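Local coordinates for alpha-1,2-mannosidase (PDB 2WW2), which hydrolyses alpha-mannosides with inversion of anomeric configuration, as a calcium-dependent glycoside hydrolase of family 92 from a human gut symbiont, at residues 131-137 against 228-233; 82-86 against 116-122; 401-405 against 461-467; 424-430 against 451-455. All coordinates share one frame; numbering follows the deposited sequence.

Contact 1: residues 131-137 against 228-233; sequences AVFEVSF and KLTIRT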
loop_
_atom_site.group_PDB
_atom_site.type_symbol
_atom_site.label_atom_id
_atom_site.label_comp_id
_atom_site.label_asym_id
_atom_site.label_seq_id
_atom_site.Cartn_x
_atom_site.Cartn_y
_atom_site.Cartn_z
ATOM N N ALA A 131 -43.444 -4.246 23.457
ATOM C CA ALA A 131 -43.565 -3.417 22.244
ATOM C C ALA A 131 -45.021 -3.327 21.839
ATOM O O ALA A 131 -45.824 -4.190 22.194
ATOM C CB ALA A 131 -42.742 -4.024 21.085
ATOM N N VAL A 132 -45.364 -2.312 21.062
ATOM C CA VAL A 132 -46.709 -2.230 20.503
ATOM C C VAL A 132 -46.552 -1.907 19.030
ATOM O O VAL A 132 -45.711 -1.090 18.691
ATOM C CB VAL A 132 -47.581 -1.179 21.239
ATOM C CG1 VAL A 132 -48.942 -1.024 20.564
ATOM C CG2 VAL A 132 -47.772 -1.573 22.717
ATOM N N PHE A 133 -47.312 -2.605 18.176
ATOM C CA PHE A 133 -47.322 -2.391 16.730
ATOM C C PHE A 133 -48.655 -1.748 16.334
ATOM O O PHE A 133 -49.682 -1.999 16.982
ATOM C CB PHE A 133 -47.297 -3.732 15.968
ATOM C CG PHE A 133 -45.986 -4.489 16.039
ATOM C CD1 PHE A 133 -45.221 -4.692 14.887
ATOM C CD2 PHE A 133 -45.539 -5.020 17.241
ATOM C CE1 PHE A 133 -44.020 -5.401 14.940
ATOM C CE2 PHE A 133 -44.325 -5.732 17.297
ATOM C CZ PHE A 133 -43.575 -5.927 16.151
ATOM N N GLU A 134 -48.658 -0.991 15.239
ATOM C CA GLU A 134 -49.898 -0.703 14.528
ATOM C C GLU A 134 -49.704 -1.352 13.162
ATOM O O GLU A 134 -48.583 -1.401 12.658
ATOM C CB GLU A 134 -50.101 0.808 14.356
ATOM C CG GLU A 134 -49.047 1.402 13.363
ATOM C CD GLU A 134 -49.116 2.917 13.172
ATOM O OE1 GLU A 134 -50.225 3.503 13.318
ATOM O OE2 GLU A 134 -48.039 3.512 12.868
ATOM N N VAL A 135 -50.765 -1.896 12.567
ATOM C CA VAL A 135 -50.665 -2.376 11.200
ATOM C C VAL A 135 -51.839 -1.805 10.402
ATOM O O VAL A 135 -52.978 -1.897 10.846
ATOM C CB VAL A 135 -50.717 -3.924 11.103
ATOM C CG1 VAL A 135 -50.600 -4.341 9.632
ATOM C CG2 VAL A 135 -49.624 -4.603 11.975
ATOM N N SER A 136 -51.548 -1.189 9.254
ATOM C CA SER A 136 -52.572 -0.759 8.315
ATOM C C SER A 136 -52.558 -1.690 7.092
ATOM O O SER A 136 -51.617 -1.656 6.289
ATOM C CB SER A 136 -52.280 0.683 7.889
ATOM O OG SER A 136 -53.286 1.179 7.038
ATOM N N PHE A 137 -53.576 -2.537 6.948
ATOM C CA PHE A 137 -53.595 -3.528 5.856
ATOM C C PHE A 137 -54.135 -2.905 4.567
ATOM O O PHE A 137 -55.048 -2.106 4.630
ATOM C CB PHE A 137 -54.501 -4.723 6.224
ATOM C CG PHE A 137 -53.921 -5.643 7.281
ATOM C CD1 PHE A 137 -52.945 -6.574 6.955
ATOM C CD2 PHE A 137 -54.367 -5.579 8.582
ATOM C CE1 PHE A 137 -52.429 -7.425 7.904
ATOM C CE2 PHE A 137 -53.856 -6.424 9.549
ATOM C CZ PHE A 137 -52.873 -7.345 9.206
ATOM N N LYS A 228 -57.021 0.162 12.187
ATOM C CA LYS A 228 -55.677 -0.407 12.236
ATOM C C LYS A 228 -55.658 -1.504 13.282
ATOM O O LYS A 228 -56.380 -1.424 14.277
ATOM C CB LYS A 228 -54.632 0.664 12.571
ATOM C CG LYS A 228 -54.550 1.794 11.517
ATOM C CD LYS A 228 -53.479 2.823 11.886
ATOM C CE LYS A 228 -53.885 3.611 13.137
ATOM N NZ LYS A 228 -52.930 4.735 13.423
ATOM N N LEU A 229 -54.836 -2.523 13.049
ATOM C CA LEU A 229 -54.634 -3.579 14.028
ATOM C C LEU A 229 -53.574 -3.102 15.009
ATOM O O LEU A 229 -52.533 -2.575 14.592
ATOM C CB LEU A 229 -54.112 -4.843 13.327
ATOM C CG LEU A 229 -53.828 -6.064 14.209
ATOM C CD1 LEU A 229 -55.145 -6.691 14.700
ATOM C CD2 LEU A 229 -52.996 -7.080 13.440
ATOM N N THR A 230 -53.825 -3.282 16.302
ATOM C CA THR A 230 -52.785 -3.082 17.300
ATOM C C THR A 230 -52.312 -4.442 17.800
ATOM O O THR A 230 -53.119 -5.348 18.003
ATOM C CB THR A 230 -53.304 -2.260 18.491
ATOM O OG1 THR A 230 -53.644 -0.947 18.040
ATOM C CG2 THR A 230 -52.232 -2.142 19.560
ATOM N N ILE A 231 -50.998 -4.597 17.960
ATOM C CA ILE A 231 -50.437 -5.817 18.541
ATOM C C ILE A 231 -49.634 -5.376 19.742
ATOM O O ILE A 231 -48.772 -4.507 19.620
ATOM C CB ILE A 231 -49.457 -6.529 17.587
ATOM C CG1 ILE A 231 -50.068 -6.691 16.191
ATOM C CG2 ILE A 231 -49.058 -7.929 18.157
ATOM C CD1 ILE A 231 -49.117 -7.343 15.163
ATOM N N ARG A 232 -49.912 -5.968 20.899
ATOM C CA ARG A 232 -49.198 -5.630 22.128
ATOM C C ARG A 232 -48.441 -6.856 22.534
ATOM O O ARG A 232 -49.004 -7.944 22.503
ATOM C CB ARG A 232 -50.174 -5.269 23.258
ATOM C CG ARG A 232 -51.066 -4.089 22.919
ATOM C CD ARG A 232 -52.137 -3.817 24.015
ATOM N NE ARG A 232 -53.032 -2.796 23.495
ATOM C CZ ARG A 232 -54.237 -3.053 23.003
ATOM N NH1 ARG A 232 -54.718 -4.289 23.032
ATOM N NH2 ARG A 232 -54.965 -2.066 22.494
ATOM N N THR A 233 -47.180 -6.693 22.927
ATOM C CA THR A 233 -46.363 -7.858 23.266
ATOM C C THR A 233 -45.351 -7.558 24.388
ATOM O O THR A 233 -44.912 -6.418 24.559
ATOM C CB THR A 233 -45.674 -8.420 21.988
ATOM O OG1 THR A 233 -45.028 -9.663 22.272
ATOM C CG2 THR A 233 -44.645 -7.442 21.417
HETATM O O HOH W 1 -51.357 0.728 17.732
#

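Contact 2: residues 82-86 against 116-122; sequences IMPLA and FNNGLQT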
loop_
_atom_site.group_PDB
_atom_site.type_symbol
_atom_site.label_atom_id
_atom_site.label_comp_id
_atom_site.label_asym_id
_atom_site.label_seq_id
_atom_site.Cartn_x
_atom_site.Cartn_y
_atom_site.Cartn_z
ATOM N N ILE A 82 -42.386 -11.053 14.652
ATOM C CA ILE A 82 -43.772 -10.850 14.293
ATOM C C ILE A 82 -43.728 -10.231 12.888
ATOM O O ILE A 82 -42.909 -9.359 12.636
ATOM C CB ILE A 82 -44.423 -9.846 15.269
ATOM C CG1 ILE A 82 -44.640 -10.486 16.646
ATOM C CG2 ILE A 82 -45.732 -9.318 14.716
ATOM C CD1 ILE A 82 -44.944 -9.457 17.740
ATOM N N MET A 83 -44.575 -10.706 11.975
ATOM C CA MET A 83 -44.554 -10.216 10.604
ATOM C C MET A 83 -45.971 -10.090 10.058
ATOM O O MET A 83 -46.643 -11.081 9.801
ATOM C CB MET A 83 -43.724 -11.149 9.697
ATOM C CG MET A 83 -43.590 -10.622 8.280
ATOM S SD MET A 83 -42.822 -8.972 8.232
ATOM C CE MET A 83 -42.661 -8.786 6.462
ATOM N N PRO A 84 -46.443 -8.854 9.880
ATOM C CA PRO A 84 -47.736 -8.715 9.217
ATOM C C PRO A 84 -47.576 -8.972 7.711
ATOM O O PRO A 84 -46.524 -8.673 7.140
ATOM C CB PRO A 84 -48.134 -7.269 9.517
ATOM C CG PRO A 84 -46.850 -6.559 9.781
ATOM C CD PRO A 84 -45.874 -7.575 10.325
ATOM N N LEU A 85 -48.599 -9.547 7.074
ATOM C CA LEU A 85 -48.540 -9.867 5.654
ATOM C C LEU A 85 -49.874 -9.526 4.994
ATOM O O LEU A 85 -50.929 -9.714 5.594
ATOM C CB LEU A 85 -48.273 -11.364 5.436
ATOM C CG LEU A 85 -46.914 -11.952 5.850
ATOM C CD1 LEU A 85 -46.979 -13.469 5.688
ATOM C CD2 LEU A 85 -45.736 -11.356 5.016
ATOM N N ALA A 86 -49.822 -9.050 3.757
ATOM C CA ALA A 86 -51.027 -8.839 2.994
ATOM C C ALA A 86 -51.005 -9.810 1.833
ATOM O O ALA A 86 -49.948 -10.044 1.230
ATOM C CB ALA A 86 -51.090 -7.403 2.471
ATOM N N PHE A 116 -44.616 -1.268 2.995
ATOM C CA PHE A 116 -44.144 -2.179 1.978
ATOM C C PHE A 116 -44.632 -1.768 0.606
ATOM O O PHE A 116 -45.530 -0.925 0.478
ATOM C CB PHE A 116 -44.548 -3.618 2.351
ATOM C CG PHE A 116 -43.931 -4.075 3.650
ATOM C CD1 PHE A 116 -42.652 -4.597 3.666
ATOM C CD2 PHE A 116 -44.623 -3.944 4.856
ATOM C CE1 PHE A 116 -42.068 -5.012 4.855
ATOM C CE2 PHE A 116 -44.050 -4.350 6.056
ATOM C CZ PHE A 116 -42.763 -4.885 6.053
ATOM N N ASN A 117 -44.031 -2.340 -0.433
ATOM C CA ASN A 117 -44.434 -1.985 -1.792
ATOM C C ASN A 117 -45.910 -2.289 -2.042
ATOM O O ASN A 117 -46.542 -1.626 -2.864
ATOM C CB ASN A 117 -43.565 -2.717 -2.843
ATOM C CG ASN A 117 -42.120 -2.204 -2.897
ATOM O OD1 ASN A 117 -41.732 -1.280 -2.165
ATOM N ND2 ASN A 117 -41.307 -2.824 -3.766
ATOM N N ASN A 118 -46.463 -3.280 -1.340
ATOM C CA ASN A 118 -47.874 -3.646 -1.543
ATOM C C ASN A 118 -48.831 -2.730 -0.766
ATOM O O ASN A 118 -50.044 -2.927 -0.786
ATOM C CB ASN A 118 -48.138 -5.121 -1.181
ATOM C CG ASN A 118 -47.833 -5.426 0.280
ATOM O OD1 ASN A 118 -47.662 -4.514 1.077
ATOM N ND2 ASN A 118 -47.761 -6.709 0.635
ATOM N N GLY A 119 -48.276 -1.747 -0.073
ATOM C CA GLY A 119 -49.085 -0.759 0.622
ATOM C C GLY A 119 -49.337 -1.057 2.090
ATOM O O GLY A 119 -49.892 -0.224 2.806
ATOM N N LEU A 120 -48.920 -2.232 2.564
ATOM C CA LEU A 120 -49.113 -2.533 3.974
ATOM C C LEU A 120 -48.189 -1.636 4.789
ATOM O O LEU A 120 -46.993 -1.558 4.510
ATOM C CB LEU A 120 -48.811 -4.009 4.272
ATOM C CG LEU A 120 -49.057 -4.473 5.720
ATOM C CD1 LEU A 120 -49.475 -5.973 5.740
ATOM C CD2 LEU A 120 -47.848 -4.228 6.653
ATOM N N GLN A 121 -48.737 -0.948 5.791
ATOM C CA GLN A 121 -47.895 -0.100 6.632
ATOM C C GLN A 121 -47.873 -0.659 8.035
ATOM O O GLN A 121 -48.883 -1.165 8.522
ATOM C CB GLN A 121 -48.408 1.348 6.641
ATOM C CG GLN A 121 -47.557 2.314 7.515
ATOM C CD GLN A 121 -47.972 2.327 8.975
ATOM O OE1 GLN A 121 -49.110 2.004 9.315
ATOM N NE2 GLN A 121 -47.050 2.710 9.851
ATOM N N THR A 122 -46.725 -0.589 8.691
ATOM C CA THR A 122 -46.647 -0.999 10.089
ATOM C C THR A 122 -45.633 -0.145 10.835
ATOM O O THR A 122 -44.666 0.342 10.241
ATOM C CB THR A 122 -46.318 -2.511 10.222
ATOM O OG1 THR A 122 -46.384 -2.897 11.602
ATOM C CG2 THR A 122 -44.948 -2.823 9.694
HETATM O O HOH W 2 -47.162 -8.253 2.948
HETATM O O HOH W 3 -48.861 -8.567 -1.394
#

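Contact 3: residues 401-405 against 461-467; sequences AEKAL and FAESLGK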
loop_
_atom_site.group_PDB
_atom_site.type_symbol
_atom_site.label_atom_id
_atom_site.label_comp_id
_atom_site.label_asym_id
_atom_site.label_seq_id
_atom_site.Cartn_x
_atom_site.Cartn_y
_atom_site.Cartn_z
ATOM N N ALA A 401 -16.286 -4.037 49.407
ATOM C CA ALA A 401 -14.874 -3.905 49.073
ATOM C C ALA A 401 -14.124 -5.234 49.117
ATOM O O ALA A 401 -13.361 -5.555 48.205
ATOM C CB ALA A 401 -14.195 -2.888 50.016
ATOM N N GLU A 402 -14.314 -5.988 50.196
ATOM C CA GLU A 402 -13.563 -7.233 50.376
ATOM C C GLU A 402 -13.966 -8.292 49.369
ATOM O O GLU A 402 -13.118 -9.031 48.871
ATOM C CB GLU A 402 -13.749 -7.781 51.795
ATOM C CG GLU A 402 -13.214 -6.867 52.869
ATOM C CD GLU A 402 -11.790 -7.181 53.225
ATOM O OE1 GLU A 402 -11.116 -7.875 52.423
ATOM O OE2 GLU A 402 -11.352 -6.759 54.322
ATOM N N LYS A 403 -15.265 -8.386 49.103
ATOM C CA LYS A 403 -15.775 -9.339 48.116
ATOM C C LYS A 403 -15.273 -8.951 46.724
ATOM O O LYS A 403 -14.857 -9.812 45.934
ATOM C CB LYS A 403 -17.310 -9.380 48.147
ATOM C CG LYS A 403 -17.957 -10.106 46.961
ATOM C CD LYS A 403 -17.655 -11.616 46.961
ATOM C CE LYS A 403 -18.643 -12.393 47.804
ATOM N NZ LYS A 403 -18.099 -13.743 48.161
ATOM N N ALA A 404 -15.308 -7.653 46.416
ATOM C CA ALA A 404 -14.815 -7.200 45.108
ATOM C C ALA A 404 -13.324 -7.511 44.957
ATOM O O ALA A 404 -12.895 -8.003 43.918
ATOM C CB ALA A 404 -15.087 -5.702 44.890
ATOM N N LEU A 405 -12.537 -7.243 45.999
ATOM C CA LEU A 405 -11.110 -7.533 45.919
ATOM C C LEU A 405 -10.855 -9.029 45.678
ATOM O O LEU A 405 -9.946 -9.406 44.925
ATOM C CB LEU A 405 -10.385 -7.085 47.191
ATOM C CG LEU A 405 -8.866 -7.328 47.162
ATOM C CD1 LEU A 405 -8.203 -6.697 45.929
ATOM C CD2 LEU A 405 -8.210 -6.821 48.439
ATOM N N PHE A 461 -6.931 -0.303 43.680
ATOM C CA PHE A 461 -8.079 -0.683 44.495
ATOM C C PHE A 461 -7.635 -1.105 45.876
ATOM O O PHE A 461 -8.143 -0.574 46.876
ATOM C CB PHE A 461 -8.911 -1.788 43.811
ATOM C CG PHE A 461 -10.234 -2.064 44.480
ATOM C CD1 PHE A 461 -11.301 -1.174 44.349
ATOM C CD2 PHE A 461 -10.425 -3.229 45.221
ATOM C CE1 PHE A 461 -12.520 -1.432 44.964
ATOM C CE2 PHE A 461 -11.635 -3.494 45.825
ATOM C CZ PHE A 461 -12.686 -2.591 45.717
ATOM N N ALA A 462 -6.674 -2.026 45.944
ATOM C CA ALA A 462 -6.195 -2.506 47.236
ATOM C C ALA A 462 -5.632 -1.338 48.049
ATOM O O ALA A 462 -5.870 -1.237 49.249
ATOM C CB ALA A 462 -5.134 -3.571 47.064
ATOM N N GLU A 463 -4.866 -0.470 47.392
ATOM C CA GLU A 463 -4.242 0.654 48.109
ATOM C C GLU A 463 -5.307 1.541 48.756
ATOM O O GLU A 463 -5.154 1.979 49.904
ATOM C CB GLU A 463 -3.352 1.481 47.164
ATOM C CG GLU A 463 -2.508 2.497 47.907
ATOM C CD GLU A 463 -1.412 3.101 47.052
ATOM O OE1 GLU A 463 -1.730 3.590 45.957
ATOM O OE2 GLU A 463 -0.240 3.076 47.500
ATOM N N SER A 464 -6.392 1.794 48.027
ATOM C CA SER A 464 -7.479 2.638 48.534
ATOM C C SER A 464 -8.227 2.008 49.718
ATOM O O SER A 464 -8.911 2.714 50.457
ATOM C CB SER A 464 -8.454 3.040 47.414
ATOM O OG SER A 464 -9.413 2.018 47.185
ATOM N N LEU A 465 -8.084 0.694 49.915
ATOM C CA LEU A 465 -8.694 0.022 51.074
ATOM C C LEU A 465 -7.747 -0.015 52.269
ATOM O O LEU A 465 -8.133 -0.442 53.367
ATOM C CB LEU A 465 -9.106 -1.416 50.725
ATOM C CG LEU A 465 -9.993 -1.651 49.500
ATOM C CD1 LEU A 465 -10.388 -3.135 49.411
ATOM C CD2 LEU A 465 -11.231 -0.762 49.539
ATOM N N GLY A 466 -6.506 0.420 52.059
ATOM C CA GLY A 466 -5.488 0.358 53.103
ATOM C C GLY A 466 -4.766 -0.979 53.098
ATOM O O GLY A 466 -4.003 -1.292 54.028
ATOM N N LYS A 467 -5.011 -1.799 52.077
ATOM C CA LYS A 467 -4.311 -3.087 51.982
ATOM C C LYS A 467 -2.994 -2.962 51.206
ATOM O O LYS A 467 -2.863 -3.442 50.075
ATOM C CB LYS A 467 -5.217 -4.161 51.381
ATOM C CG LYS A 467 -6.499 -4.397 52.185
ATOM C CD LYS A 467 -7.488 -5.232 51.372
ATOM C CE LYS A 467 -8.795 -5.478 52.133
ATOM N NZ LYS A 467 -8.556 -6.217 53.411
#

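Contact 4: residues 424-430 against 451-455; sequences RDGFEYY and YAYAD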
loop_
_atom_site.group_PDB
_atom_site.type_symbol
_atom_site.label_atom_id
_atom_site.label_comp_id
_atom_site.label_asym_id
_atom_site.label_seq_id
_atom_site.Cartn_x
_atom_site.Cartn_y
_atom_site.Cartn_z
ATOM N N ARG A 424 -8.029 -15.559 33.657
ATOM C CA ARG A 424 -6.799 -15.067 33.053
ATOM C C ARG A 424 -6.028 -16.159 32.314
ATOM O O ARG A 424 -5.270 -16.921 32.910
ATOM C CB ARG A 424 -5.888 -14.426 34.115
ATOM C CG ARG A 424 -4.585 -13.841 33.534
ATOM C CD ARG A 424 -3.805 -13.034 34.594
ATOM N NE ARG A 424 -4.387 -11.703 34.761
ATOM C CZ ARG A 424 -3.736 -10.648 35.261
ATOM N NH1 ARG A 424 -2.474 -10.760 35.682
ATOM N NH2 ARG A 424 -4.354 -9.478 35.346
ATOM N N ASP A 425 -6.215 -16.220 31.004
ATOM C CA ASP A 425 -5.487 -17.197 30.206
ATOM C C ASP A 425 -3.979 -16.926 30.320
ATOM O O ASP A 425 -3.517 -15.795 30.109
ATOM C CB ASP A 425 -5.936 -17.099 28.744
ATOM C CG ASP A 425 -5.503 -18.301 27.921
ATOM O OD1 ASP A 425 -5.311 -19.391 28.510
ATOM O OD2 ASP A 425 -5.366 -18.154 26.687
ATOM N N GLY A 426 -3.225 -17.963 30.658
ATOM C CA GLY A 426 -1.776 -17.834 30.793
ATOM C C GLY A 426 -1.280 -17.283 32.122
ATOM O O GLY A 426 -0.140 -16.845 32.212
ATOM N N PHE A 427 -2.110 -17.311 33.163
ATOM C CA PHE A 427 -1.732 -16.619 34.404
ATOM C C PHE A 427 -0.506 -17.247 35.050
ATOM O O PHE A 427 0.302 -16.554 35.669
ATOM C CB PHE A 427 -2.902 -16.521 35.401
ATOM C CG PHE A 427 -3.268 -17.814 36.031
ATOM C CD1 PHE A 427 -2.664 -18.214 37.211
ATOM C CD2 PHE A 427 -4.207 -18.644 35.441
ATOM C CE1 PHE A 427 -2.998 -19.412 37.795
ATOM C CE2 PHE A 427 -4.548 -19.839 36.021
ATOM C CZ PHE A 427 -3.939 -20.227 37.205
ATOM N N GLU A 428 -0.359 -18.557 34.897
ATOM C CA GLU A 428 0.772 -19.238 35.515
ATOM C C GLU A 428 2.080 -18.739 34.911
ATOM O O GLU A 428 2.993 -18.366 35.643
ATOM C CB GLU A 428 0.653 -20.751 35.362
ATOM C CG GLU A 428 -0.638 -21.327 35.897
ATOM C CD GLU A 428 -1.694 -21.578 34.811
ATOM O OE1 GLU A 428 -1.878 -20.734 33.881
ATOM O OE2 GLU A 428 -2.345 -22.652 34.908
ATOM N N TYR A 429 2.169 -18.722 33.578
ATOM C CA TYR A 429 3.346 -18.171 32.905
ATOM C C TYR A 429 3.573 -16.712 33.298
ATOM O O TYR A 429 4.679 -16.294 33.588
ATOM C CB TYR A 429 3.152 -18.194 31.386
ATOM C CG TYR A 429 3.411 -19.524 30.699
ATOM C CD1 TYR A 429 4.622 -20.187 30.852
ATOM C CD2 TYR A 429 2.452 -20.084 29.861
ATOM C CE1 TYR A 429 4.854 -21.393 30.212
ATOM C CE2 TYR A 429 2.677 -21.272 29.209
ATOM C CZ TYR A 429 3.874 -21.925 29.396
ATOM O OH TYR A 429 4.089 -23.108 28.742
ATOM N N TYR A 430 2.515 -15.915 33.228
ATOM C CA TYR A 430 2.635 -14.478 33.500
ATOM C C TYR A 430 3.213 -14.222 34.897
ATOM O O TYR A 430 4.079 -13.358 35.071
ATOM C CB TYR A 430 1.256 -13.842 33.347
ATOM C CG TYR A 430 1.150 -12.373 33.680
ATOM C CD1 TYR A 430 1.333 -11.413 32.694
ATOM C CD2 TYR A 430 0.823 -11.944 34.973
ATOM C CE1 TYR A 430 1.205 -10.065 32.980
ATOM C CE2 TYR A 430 0.685 -10.581 35.268
ATOM C CZ TYR A 430 0.881 -9.652 34.263
ATOM O OH TYR A 430 0.753 -8.296 34.499
ATOM N N TYR A 451 -3.161 -7.393 30.848
ATOM C CA TYR A 451 -3.011 -7.846 32.234
ATOM C C TYR A 451 -2.218 -6.864 33.111
ATOM O O TYR A 451 -2.534 -6.698 34.297
ATOM C CB TYR A 451 -2.320 -9.206 32.303
ATOM C CG TYR A 451 -3.027 -10.353 31.601
ATOM C CD1 TYR A 451 -4.357 -10.252 31.190
ATOM C CD2 TYR A 451 -2.352 -11.539 31.357
ATOM C CE1 TYR A 451 -4.983 -11.318 30.539
ATOM C CE2 TYR A 451 -2.969 -12.614 30.721
ATOM C CZ TYR A 451 -4.281 -12.489 30.312
ATOM O OH TYR A 451 -4.895 -13.542 29.677
ATOM N N ALA A 452 -1.175 -6.252 32.556
ATOM C CA ALA A 452 -0.392 -5.269 33.321
ATOM C C ALA A 452 -1.303 -4.103 33.754
ATOM O O ALA A 452 -1.198 -3.577 34.864
ATOM C CB ALA A 452 0.785 -4.763 32.492
ATOM N N TYR A 453 -2.214 -3.719 32.870
ATOM C CA TYR A 453 -3.208 -2.689 33.186
ATOM C C TYR A 453 -4.200 -3.136 34.275
ATOM O O TYR A 453 -4.495 -2.381 35.229
ATOM C CB TYR A 453 -3.975 -2.293 31.913
ATOM C CG TYR A 453 -5.216 -1.453 32.208
ATOM C CD1 TYR A 453 -5.106 -0.175 32.736
ATOM C CD2 TYR A 453 -6.501 -1.957 31.960
ATOM C CE1 TYR A 453 -6.241 0.593 33.004
ATOM C CE2 TYR A 453 -7.629 -1.208 32.232
ATOM C CZ TYR A 453 -7.495 0.066 32.742
ATOM O OH TYR A 453 -8.609 0.804 33.024
ATOM N N ALA A 454 -4.730 -4.346 34.138
ATOM C CA ALA A 454 -5.682 -4.841 35.127
ATOM C C ALA A 454 -4.984 -4.965 36.479
ATOM O O ALA A 454 -5.575 -4.698 37.523
ATOM C CB ALA A 454 -6.259 -6.210 34.701
ATOM N N ASP A 455 -3.726 -5.379 36.464
ATOM C CA ASP A 455 -3.002 -5.503 37.716
ATOM C C ASP A 455 -2.774 -4.126 38.353
ATOM O O ASP A 455 -2.848 -3.976 39.580
ATOM C CB ASP A 455 -1.680 -6.250 37.496
ATOM C CG ASP A 455 -1.897 -7.720 37.191
ATOM O OD1 ASP A 455 -2.949 -8.265 37.627
ATOM O OD2 ASP A 455 -1.021 -8.341 36.538
#

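Contact 1: residues 131-137 against 228-233
K228 NZ meets E134 OE1 at 3.0 Å, nearly in line with the C-O bond, in a salt bridge at one end of the antiparallel strand pair 131-136 and 229-233, part of the beta-rich N-terminal domain of this family 92 glycosidase. The two side chains lie alongside and point the same way. CG of E134 is wedged between its backbone N and carbonyl carbon (chi1 69°), and the extended chain beyond it carries the carboxylate out to the lysine. OE2 is hydrogen-bonded to S123 OG and Q121 NE2 on the other flank. A leucine here would probably leave K228 without its counter-charge and deprive S123 and Q121 of a shared acceptor.

Six backbone hydrogen bonds establish the pairing, two each at A131-T233, F133-I231 and V135-L229; F133 N to I231 O measures 2.8 Å, with 165° at the hydrogen. Between them, V132 CA approaches I231 O at 3.2 Å in a CA-H...O contact. A water bridges F133 O and T230 OG1. F133, V135 and I231 share one face, packed on I82 and P84 of strand 80-86, and F133 CB touches I231 CB at 3.9 Å. Past the strand end the F137 ring folds back, with V135 CG1 over its centre, 3.7 Å above the plane, while the ring edge at CE2 reaches L229 CD2 at 4.0 Å.

Contact 2: residues 82-86 against 116-122
The beta hairpin formed by strands 111-116 and 121-126 sets N118 of its turn against A86, and L120 and T122 of its returning arm against P84 and A86 of strand 80-86, within the N-terminal domain. A type I turn spans F116 to G119, closed by G119 N to F116 O, and N118 adds an Asx turn: its OD1 accepts from L120 N at 3.0 Å, the angle at the hydrogen being 167°. CG of N118 stands between backbone N and carbonyl carbon (chi1 61°), a rotation that folds OD1 back to that amide and leaves ND2 facing A86. No hydrogen bond joins the segments directly; instead ND2 donates to two waters, one accepting from A86 N at 2.9 Å and the other donating to A86 O.

Apolar contact does the rest. L120 spreads its two methyls along the strand, CD1 to A86 CB at 3.9 Å and CD2 to P84 CG at 4.0 Å, crossing the proline at about a right angle. An alanine in place of L120 is likely to open a gap beside P84 and A86, and beside F137 and P138, which also touch this leucine. P84 CG further meets T122 CB, whose OG1 is hydrogen-bonded to E134 O. From the opposite direction to F116, the methyl CE of M83 approaches the ring obliquely, 3.9 Å from F116 CZ.

Contact 3: residues 401-405 against 461-467
The ring of F461 turns its edge to the opposite helix, where A401 O lies close to the ring plane, 3.6 Å from F461 CE2. That oxygen already accepts the helical bond from L405 N, so the ring edge meets a carbonyl in use. A404 CB reaches F461 CZ obliquely at 4.0 Å, and L405 CB comes equally near CE2. F461 also pairs edge-to-face with W392 of helix 383-393. The other flat group, the carboxylate of E402, receives K467 NZ from above its plane: NZ stands 3.0 Å from OE2 in a salt bridge, 36° out of that plane, with a weak second bond to OE1. E402 bends at chi2 (-92°) to bring its acid back across to the lysine.

These side chains join the start of helix 401-413 to the end of helix 444-465. The segments run antiparallel, their axes 155° apart in direction and 11.0 Å at closest approach, consistent with the six-hairpin glycosidase clan to which the catalytic domain belongs. G466, at positive phi, ends the second helix in a Schellman motif, with K467 N bonded to A462 O and G466 N to E463 O; A462 O also takes L465 N, from the opposite face of its plane. K467 then takes the N-cap position of helix 468-475, its side chain sliding past L405 in the opposite direction; K467 CD and L405 CD2 are tightly packed at 3.4 Å. Nearby, A401 CB rests on L465 CD2 at 3.7 Å.

Contact 4: residues 424-430 against 451-455
R424 lays its guanidinium flat on Y451, the planes 7° apart and the centres separated by 4.4 Å. Its CG makes a CH-pi contact over the same ring, while Y451 CB lies beneath the guanidinium centre, so the arginine covers the tyrosine along its length. A bend at chi3 (-79°) leads the group on to D455, which it grips end-on: NH1 to OD2 at 2.9 Å, nearly straight and on the syn side, and NH2 to OD1 also at 2.9 Å, from above the carboxylate plane. Y430 OH donates to the same OD2 at 2.7 Å from the anti side. Two donors on OD2 and one on OD1, with a weak further bond from NH1 to OD1, would fix the carboxylate's rotation and probably favour its charged form. The edge of Y451 points at the face of Y430 in a T-shaped pair, with planes at 84° and centroids 5.6 Å apart. At its far end, Y451 OH donates to a lone pair of D425 O at 2.7 Å; the D425 carboxylate itself makes salt bridges with K447 and R415. The cluster thus fixes the turn 424-427, where G426 occupies the N-cap position of helix 427-433, to the middle of helix 444-465, while T412 of helix 401-413 touches both R424 and D455.

Contact 2 closes first along the chain, bringing 116-122 back to 82-86 across 29 residues. Contact 1 follows in series, joining 131-137 to 228-233 around 90 residues that hold strands but no helix. The two meet in the N-terminal domain, where strands 121-126 and 130-136 are neighbours and Q121 O lies 2.8 Å from S136 N, a probable hydrogen bond. On the opposite side of the chain's centre, in the catalytic domain, contact 3 closes a largely helical loop, and contact 4 lies wholly within it. Both use helix 444-465, with centres about 19 Å apart. No two loops cross, and contacts 1 and 3 have centres about 52 Å apart.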